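Local coordinates for carboxymuconolactone decarboxylase family protein (Methanocaldococcus jannaschii, PDB 3D7I), which may act as a peroxiredoxin-like oxidoreductase of the AhpD-like clan and is possibly involved in oxygen detoxification, at residues D40-K45 against K76-D81; K63-A68 against T96-I101. All blocks are in the same frame, centred on the assembly; numbering follows the deposited sequence.

Contact 1. Residues D40-K45 against K76-D81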
ATOM      1  N   ASP B  40     -14.550  23.391  -1.548  1.00 25.77           N
ATOM      2  CA  ASP B  40     -15.017  23.664  -0.195  1.00 26.59           C
ATOM      3  C   ASP B  40     -14.667  22.521   0.751  1.00 26.80           C
ATOM      4  O   ASP B  40     -14.152  21.489   0.343  1.00 24.07           O
ATOM      5  CB  ASP B  40     -16.510  24.041  -0.183  1.00 27.84           C
ATOM      6  CG  ASP B  40     -17.431  22.919  -0.604  1.00 31.36           C
ATOM      7  OD1 ASP B  40     -17.062  21.718  -0.627  1.00 28.62           O
ATOM      8  OD2 ASP B  40     -18.591  23.259  -0.921  1.00 33.78           O
ATOM      9  N   TYR B  41     -14.885  22.751   2.030  1.00 25.33           N
ATOM     10  CA  TYR B  41     -14.487  21.798   3.053  1.00 24.51           C
ATOM     11  C   TYR B  41     -15.204  20.455   2.902  1.00 25.46           C
ATOM     12  O   TYR B  41     -14.596  19.388   3.041  1.00 24.60           O
ATOM     13  CB  TYR B  41     -14.833  22.418   4.402  1.00 28.58           C
ATOM     14  CG  TYR B  41     -14.400  21.667   5.624  1.00 27.35           C
ATOM     15  CD1 TYR B  41     -13.156  21.059   5.703  1.00 42.63           C
ATOM     16  CD2 TYR B  41     -15.228  21.620   6.751  1.00 35.86           C
ATOM     17  CE1 TYR B  41     -12.759  20.399   6.860  1.00 45.32           C
ATOM     18  CE2 TYR B  41     -14.842  20.967   7.896  1.00 36.50           C
ATOM     19  CZ  TYR B  41     -13.608  20.370   7.953  1.00 41.69           C
ATOM     20  OH  TYR B  41     -13.218  19.728   9.107  1.00 43.10           O
ATOM     21  N   LYS B  42     -16.495  20.509   2.616  1.00 24.17           N
ATOM     22  CA  LYS B  42     -17.251  19.264   2.365  1.00 26.03           C
ATOM     23  C   LYS B  42     -16.613  18.399   1.281  1.00 24.80           C
ATOM     24  O   LYS B  42     -16.462  17.189   1.463  1.00 24.41           O
ATOM     25  CB  LYS B  42     -18.692  19.575   2.007  1.00 26.17           C
ATOM     26  CG  LYS B  42     -19.579  18.363   1.748  1.00 31.58           C
ATOM     27  CD  LYS B  42     -20.965  18.808   1.262  1.00 33.11           C
ATOM     28  CE  LYS B  42     -21.932  17.632   1.140  1.00 42.88           C
ATOM     29  NZ  LYS B  42     -23.296  18.074   0.725  1.00 41.08           N
ATOM     30  N   THR B  43     -16.264  19.010   0.161  1.00 24.70           N
ATOM     31  CA  THR B  43     -15.635  18.282  -0.942  1.00 23.81           C
ATOM     32  C   THR B  43     -14.311  17.656  -0.523  1.00 24.23           C
ATOM     33  O   THR B  43     -14.035  16.507  -0.826  1.00 23.25           O
ATOM     34  CB  THR B  43     -15.429  19.167  -2.180  1.00 24.82           C
ATOM     35  OG1 THR B  43     -16.701  19.642  -2.625  1.00 25.22           O
ATOM     36  CG2 THR B  43     -14.774  18.395  -3.317  1.00 25.77           C
ATOM     37  N   GLN B  44     -13.495  18.422   0.186  1.00 23.43           N
ATOM     38  CA  GLN B  44     -12.245  17.907   0.688  1.00 22.86           C
ATOM     39  C   GLN B  44     -12.419  16.757   1.688  1.00 23.94           C
ATOM     40  O   GLN B  44     -11.635  15.828   1.670  1.00 22.91           O
ATOM     41  CB  GLN B  44     -11.422  19.017   1.324  1.00 24.01           C
ATOM     42  CG  GLN B  44     -10.894  20.021   0.360  1.00 22.72           C
ATOM     43  CD  GLN B  44     -10.000  21.012   1.047  1.00 23.02           C
ATOM     44  OE1 GLN B  44     -10.459  21.726   1.930  1.00 25.62           O
ATOM     45  NE2 GLN B  44      -8.722  21.071   0.638  1.00 24.23           N
ATOM     46  N   LYS B  45     -13.406  16.844   2.564  1.00 23.49           N
ATOM     47  CA  LYS B  45     -13.675  15.753   3.503  1.00 22.94           C
ATOM     48  C   LYS B  45     -14.159  14.484   2.795  1.00 23.73           C
ATOM     49  O   LYS B  45     -13.808  13.385   3.201  1.00 23.97           O
ATOM     50  CB  LYS B  45     -14.685  16.190   4.573  1.00 26.12           C
ATOM     51  CG  LYS B  45     -14.016  17.032   5.637  1.00 37.14           C
ATOM     52  CD  LYS B  45     -13.165  16.182   6.593  1.00 40.63           C
ATOM     53  CE  LYS B  45     -12.429  17.099   7.572  1.00 46.64           C
ATOM     54  NZ  LYS B  45     -11.551  16.367   8.534  1.00 41.05           N
ATOM     55  N   LYS B  76     -25.221   9.393   4.396  1.00 26.69           N
ATOM     56  CA  LYS B  76     -24.739   8.062   4.023  1.00 24.94           C
ATOM     57  C   LYS B  76     -24.806   7.885   2.500  1.00 24.97           C
ATOM     58  O   LYS B  76     -23.915   7.245   1.932  1.00 24.26           O
ATOM     59  CB  LYS B  76     -25.519   6.953   4.726  1.00 25.92           C
ATOM     60  CG  LYS B  76     -25.299   6.873   6.238  1.00 25.04           C
ATOM     61  CD  LYS B  76     -25.883   5.566   6.790  1.00 27.40           C
ATOM     62  CE  LYS B  76     -25.377   5.262   8.196  1.00 30.74           C
ATOM     63  NZ  LYS B  76     -25.644   3.833   8.560  1.00 29.47           N
ATOM     64  N   GLU B  77     -25.805   8.493   1.838  1.00 23.62           N
ATOM     65  CA  GLU B  77     -25.900   8.443   0.374  1.00 27.19           C
ATOM     66  C   GLU B  77     -24.695   9.117  -0.308  1.00 22.94           C
ATOM     67  O   GLU B  77     -24.166   8.618  -1.292  1.00 25.59           O
ATOM     68  CB  GLU B  77     -27.193   9.107  -0.123  1.00 28.02           C
ATOM     69  CG  GLU B  77     -27.431   8.899  -1.630  1.00 35.01           C
ATOM     70  CD  GLU B  77     -28.732   9.540  -2.125  1.00 37.01           C
ATOM     71  OE1 GLU B  77     -29.126  10.610  -1.583  1.00 52.64           O
ATOM     72  OE2 GLU B  77     -29.346   8.954  -3.051  1.00 48.87           O
ATOM     73  N   GLU B  78     -24.252  10.248   0.225  1.00 24.57           N
ATOM     74  CA  GLU B  78     -23.051  10.899  -0.295  1.00 24.63           C
ATOM     75  C   GLU B  78     -21.801  10.033  -0.078  1.00 24.30           C
ATOM     76  O   GLU B  78     -20.962   9.905  -0.972  1.00 23.45           O
ATOM     77  CB  GLU B  78     -22.847  12.270   0.337  1.00 25.09           C
ATOM     78  CG  GLU B  78     -23.887  13.284  -0.096  1.00 28.85           C
ATOM     79  CD  GLU B  78     -23.836  14.606   0.678  1.00 30.84           C
ATOM     80  OE1 GLU B  78     -23.472  14.644   1.880  1.00 33.27           O
ATOM     81  OE2 GLU B  78     -24.164  15.631   0.056  1.00 33.37           O
ATOM     82  N   ILE B  79     -21.683   9.453   1.112  1.00 24.49           N
ATOM     83  CA  ILE B  79     -20.572   8.527   1.377  1.00 23.04           C
ATOM     84  C   ILE B  79     -20.594   7.318   0.434  1.00 21.63           C
ATOM     85  O   ILE B  79     -19.561   6.922  -0.110  1.00 21.32           O
ATOM     86  CB  ILE B  79     -20.476   8.099   2.882  1.00 22.33           C
ATOM     87  CG1 ILE B  79     -20.259   9.322   3.779  1.00 25.20           C
ATOM     88  CG2 ILE B  79     -19.294   7.142   3.090  1.00 21.31           C
ATOM     89  CD1 ILE B  79     -20.434   9.029   5.243  1.00 24.12           C
ATOM     90  N   ALA B  80     -21.771   6.769   0.171  1.00 22.41           N
ATOM     91  CA  ALA B  80     -21.875   5.652  -0.733  1.00 20.30           C
ATOM     92  C   ALA B  80     -21.361   6.021  -2.126  1.00 21.42           C
ATOM     93  O   ALA B  80     -20.693   5.230  -2.769  1.00 20.43           O
ATOM     94  CB  ALA B  80     -23.299   5.136  -0.792  1.00 22.66           C
ATOM     95  N   ASP B  81     -21.620   7.250  -2.571  1.00 20.93           N
ATOM     96  CA  ASP B  81     -21.090   7.704  -3.865  1.00 20.26           C
ATOM     97  C   ASP B  81     -19.570   7.812  -3.873  1.00 22.81           C
ATOM     98  O   ASP B  81     -18.939   7.563  -4.893  1.00 22.27           O
ATOM     99  CB  ASP B  81     -21.678   9.054  -4.269  1.00 20.14           C
ATOM    100  CG  ASP B  81     -23.113   8.971  -4.797  1.00 23.19           C
ATOM    101  OD1 ASP B  81     -23.598   7.883  -5.196  1.00 25.42           O
ATOM    102  OD2 ASP B  81     -23.730  10.048  -4.860  1.00 28.27           O
TER
HETATM  103  O   HOH W   1     -24.891  16.620   3.019  1.00 44.63           O

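Contact 2. Residues K63-A68 against T96-I101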
ATOM      1  N   LYS B  63     -13.948   6.571  11.695  1.00 38.76           N
ATOM      2  CA  LYS B  63     -13.758   7.917  12.258  1.00 39.30           C
ATOM      3  C   LYS B  63     -13.924   9.026  11.230  1.00 38.68           C
ATOM      4  O   LYS B  63     -14.559  10.049  11.523  1.00 36.68           O
ATOM      5  CB  LYS B  63     -12.375   8.030  12.921  1.00 42.11           C
ATOM      6  N   GLN B  64     -13.373   8.851  10.024  1.00 35.90           N
ATOM      7  CA  GLN B  64     -13.574   9.855   8.979  1.00 36.26           C
ATOM      8  C   GLN B  64     -15.050   9.966   8.646  1.00 33.33           C
ATOM      9  O   GLN B  64     -15.560  11.061   8.465  1.00 33.91           O
ATOM     10  CB  GLN B  64     -12.773   9.564   7.686  1.00 39.20           C
ATOM     11  CG  GLN B  64     -11.350  10.167   7.609  1.00 44.45           C
ATOM     12  CD  GLN B  64     -11.311  11.685   7.401  1.00 44.95           C
ATOM     13  OE1 GLN B  64     -12.279  12.302   6.952  1.00 62.12           O
ATOM     14  NE2 GLN B  64     -10.177  12.284   7.716  1.00 63.66           N
HETATM   15  N   MSE B  65     -15.734   8.828   8.523  1.00 30.47           N
HETATM   16  CA  MSE B  65     -17.130   8.838   8.146  1.00 26.68           C
HETATM   17  C   MSE B  65     -17.974   9.491   9.237  1.00 29.86           C
HETATM   18  O   MSE B  65     -18.829  10.344   8.948  1.00 28.23           O
HETATM   19  CB  MSE B  65     -17.623   7.412   7.895  1.00 23.18           C
HETATM   20  CG  MSE B  65     -17.055   6.793   6.595  1.00 22.57           C
HETATM   21 SE   MSE B  65     -17.871   5.103   6.323  0.75 22.23          SE
HETATM   22  CE  MSE B  65     -16.986   4.650   4.657  1.00 22.00           C
ATOM     23  N   LYS B  66     -17.721   9.084  10.484  1.00 32.32           N
ATOM     24  CA  LYS B  66     -18.487   9.590  11.640  1.00 34.88           C
ATOM     25  C   LYS B  66     -18.345  11.102  11.763  1.00 34.19           C
ATOM     26  O   LYS B  66     -19.336  11.817  11.872  1.00 35.31           O
ATOM     27  CB  LYS B  66     -18.030   8.911  12.938  1.00 35.46           C
ATOM     28  CG  LYS B  66     -18.599   7.532  13.152  1.00 40.38           C
ATOM     29  N   SER B  67     -17.111  11.582  11.724  1.00 36.71           N
ATOM     30  CA  SER B  67     -16.834  13.016  11.825  0.50 37.97           C
ATOM     31  C   SER B  67     -17.471  13.806  10.689  1.00 39.15           C
ATOM     32  O   SER B  67     -18.035  14.865  10.904  1.00 40.37           O
ATOM     33  CB  SER B  67     -15.325  13.277  11.861  0.50 38.61           C
ATOM     34  OG  SER B  67     -14.669  12.704  10.742  0.50 37.08           O
ATOM     35  N   ALA B  68     -17.381  13.290   9.469  1.00 37.33           N
ATOM     36  CA  ALA B  68     -18.013  13.960   8.336  1.00 35.90           C
ATOM     37  C   ALA B  68     -19.516  14.121   8.524  1.00 33.63           C
ATOM     38  O   ALA B  68     -20.089  15.164   8.196  1.00 33.38           O
ATOM     39  CB  ALA B  68     -17.737  13.189   7.044  1.00 35.08           C
ATOM     40  N   THR B  96     -16.141  -3.342  -0.146  1.00 20.55           N
ATOM     41  CA  THR B  96     -17.087  -4.098   0.694  1.00 20.94           C
ATOM     42  C   THR B  96     -16.831  -3.797   2.174  1.00 20.73           C
ATOM     43  O   THR B  96     -17.781  -3.648   2.943  1.00 20.28           O
ATOM     44  CB  THR B  96     -17.041  -5.612   0.392  1.00 23.86           C
ATOM     45  OG1 THR B  96     -15.732  -6.080   0.649  1.00 24.63           O
ATOM     46  CG2 THR B  96     -17.386  -5.897  -1.059  1.00 21.43           C
ATOM     47  N   LYS B  97     -15.562  -3.652   2.578  1.00 20.08           N
ATOM     48  CA  LYS B  97     -15.225  -3.309   3.959  0.50 21.50           C
ATOM     49  C   LYS B  97     -15.855  -1.966   4.306  1.00 20.81           C
ATOM     50  O   LYS B  97     -16.486  -1.818   5.355  1.00 23.01           O
ATOM     51  CB  LYS B  97     -13.699  -3.245   4.142  0.50 23.02           C
ATOM     52  CG  LYS B  97     -13.224  -2.869   5.548  0.50 23.87           C
ATOM     53  CD  LYS B  97     -11.707  -3.067   5.722  0.50 25.49           C
ATOM     54  CE  LYS B  97     -11.354  -3.439   7.154  0.50 32.66           C
ATOM     55  NZ  LYS B  97     -11.689  -4.856   7.454  0.50 30.31           N
ATOM     56  N   ALA B  98     -15.667  -0.984   3.429  1.00 19.16           N
ATOM     57  CA  ALA B  98     -16.164   0.391   3.658  1.00 19.50           C
ATOM     58  C   ALA B  98     -17.686   0.459   3.689  1.00 20.63           C
ATOM     59  O   ALA B  98     -18.295   1.173   4.535  1.00 20.71           O
ATOM     60  CB  ALA B  98     -15.601   1.353   2.587  1.00 19.41           C
HETATM   61  N   MSE B  99     -18.319  -0.298   2.790  1.00 19.58           N
HETATM   62  CA  MSE B  99     -19.765  -0.323   2.726  1.00 20.80           C
HETATM   63  C   MSE B  99     -20.322  -0.880   4.018  1.00 21.43           C
HETATM   64  O   MSE B  99     -21.319  -0.371   4.518  1.00 21.18           O
HETATM   65  CB  MSE B  99     -20.301  -1.140   1.542  1.00 22.05           C
HETATM   66  CG  MSE B  99     -20.398  -0.423   0.254  1.00 30.57           C
HETATM   67 SE   MSE B  99     -21.710   1.066   0.232  0.75 32.27          SE
HETATM   68  CE  MSE B  99     -22.578   0.698   1.311  1.00  8.65           C
ATOM     69  N   LYS B 100     -19.702  -1.930   4.547  1.00 20.17           N
ATOM     70  CA  LYS B 100     -20.136  -2.523   5.820  1.00 20.82           C
ATOM     71  C   LYS B 100     -20.022  -1.561   7.004  1.00 21.61           C
ATOM     72  O   LYS B 100     -20.912  -1.502   7.870  1.00 22.41           O
ATOM     73  CB  LYS B 100     -19.357  -3.810   6.094  1.00 19.98           C
ATOM     74  CG  LYS B 100     -19.729  -4.491   7.422  1.00 23.11           C
ATOM     75  N   ILE B 101     -18.927  -0.819   7.043  1.00 22.47           N
ATOM     76  CA  ILE B 101     -18.717   0.210   8.048  1.00 23.27           C
ATOM     77  C   ILE B 101     -19.794   1.303   7.926  1.00 24.13           C
ATOM     78  O   ILE B 101     -20.388   1.710   8.936  1.00 23.84           O
ATOM     79  CB  ILE B 101     -17.313   0.831   7.943  1.00 22.91           C
ATOM     80  CG1 ILE B 101     -16.218  -0.205   8.261  1.00 22.73           C
ATOM     81  CG2 ILE B 101     -17.177   2.047   8.866  1.00 21.99           C
ATOM     82  CD1 ILE B 101     -14.801   0.257   7.877  1.00 25.00           C
TER

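Contact 1. Residues D40-K45 against K76-D81
Lys42 and Glu78 join the first turn of helix 41-53 to the first turn of helix 76-90 through a single salt bridge. Lys42 NZ donates to Glu78 OE2 at 2.7 Å, meeting that oxygen on its syn side and 21° out of the carboxylate plane. The two side chains cross at about a right angle. With chi1 at -179° and every later torsion also extended, the Lys42 chain runs straight out from the helix and delivers NZ to the carboxylate. Its last methylene also lies against the carboxylate, with Lys42 CE 3.2 Å from Glu78 OE2.

A water closes a second path between the charges: it accepts from Lys42 NZ at 3.1 Å and donates to Glu78 OE1 at 2.7 Å. Glu78 OE1 also accepts from Thr75 N, just before helix 76-90, so both carboxylate oxygens are engaged and the group is probably restrained from turning. A glutamine here would probably leave the Lys42 ammonium without its countercharge and weaken the tie between the two helix starts.

Within 40-45, Asp40 is the N-cap of helix 41-53. Its OD1 accepts from Thr43 N at 2.9 Å, nearly along the C-O axis, and from Thr43 OG1 at the same distance, the hydroxyl coming from above the carboxylate plane. Both bonds belong to the same turn from which Lys42 reaches out.

Beside the bridge, Lys42 rests on Ile74 of the loop leading into helix 76-90, while Glu78 packs on Thr38 of a second subunit. Helix 58-72 borders both segments, touching Tyr41 and Lys45 through Leu72 and Lys76 through Met69, and helix 92-104 meets Ile79 and Ala80 through Leu102.

Contact 2. Residues K63-A68 against T96-I101
Met65, a selenomethionine in this crystal, reaches from helix 58-72 to Ala98 and Ile101 of helix 92-104, a helix-to-helix contact inside the all-helical AhpD-like fold. The backbones stay well apart, the nearest CA atoms, those of Met65 and Ile101, being 8.8 Å from each other, and one long side chain spans most of the gap.

Side chain to side chain the contact is apolar, and no hydrogen bond crosses it. Met65 CG stands beside the backbone N (chi1 -71°), opposite the carbonyl carbon, and the chain is extended beyond it, which carries SE and CE out to the other helix. Nearer the backbone along the Met65 side chain, SE meets the CG2 branch of Ile101 at 4.0 Å, the two side chains crossing at about a right angle. Ala98, one turn before Ile101, is met by the terminal methyl: Met65 CE lies 4.1 Å from Ala98 CB.

Around them pack helix 76-90, whose Leu83 touches both Met65 and Ala98, and the C-terminal Leu105, which lies on Met65. Ile101 reaches back along helix 58-72 to Glu58, Ile61 and Glu62. Helix 92-104 also meets a third subunit, where Thr96 packs on Met12 and Met99 on Val15 of that chain.

The backbone takes part as well, for the methyl end of Met65 also lies against a peptide oxygen, with CE 3.7 Å from Ala98 O.

How the contacts relate
Contacts 1 and 2 lie with their centres about 11 Å apart, both inside the carboxymuconolactone decarboxylase region of the chain. Their segments alternate along the chain, 40-45, 63-68, 76-81 and 96-101, on the four successive helices 41-53, 58-72, 76-90 and 92-104. Each contact therefore joins a helix to the next but one, and the two pairings interlock. They touch directly where Ile79 CG2 packs on Met65 CE at 3.7 Å, and Lys45 lies beside Gln64. Contact 1 is a partly buried charged tie near a second subunit; contact 2 is a buried apolar one, with a third subunit beside helix 92-104. Together they connect all four helices within the six-chain assembly.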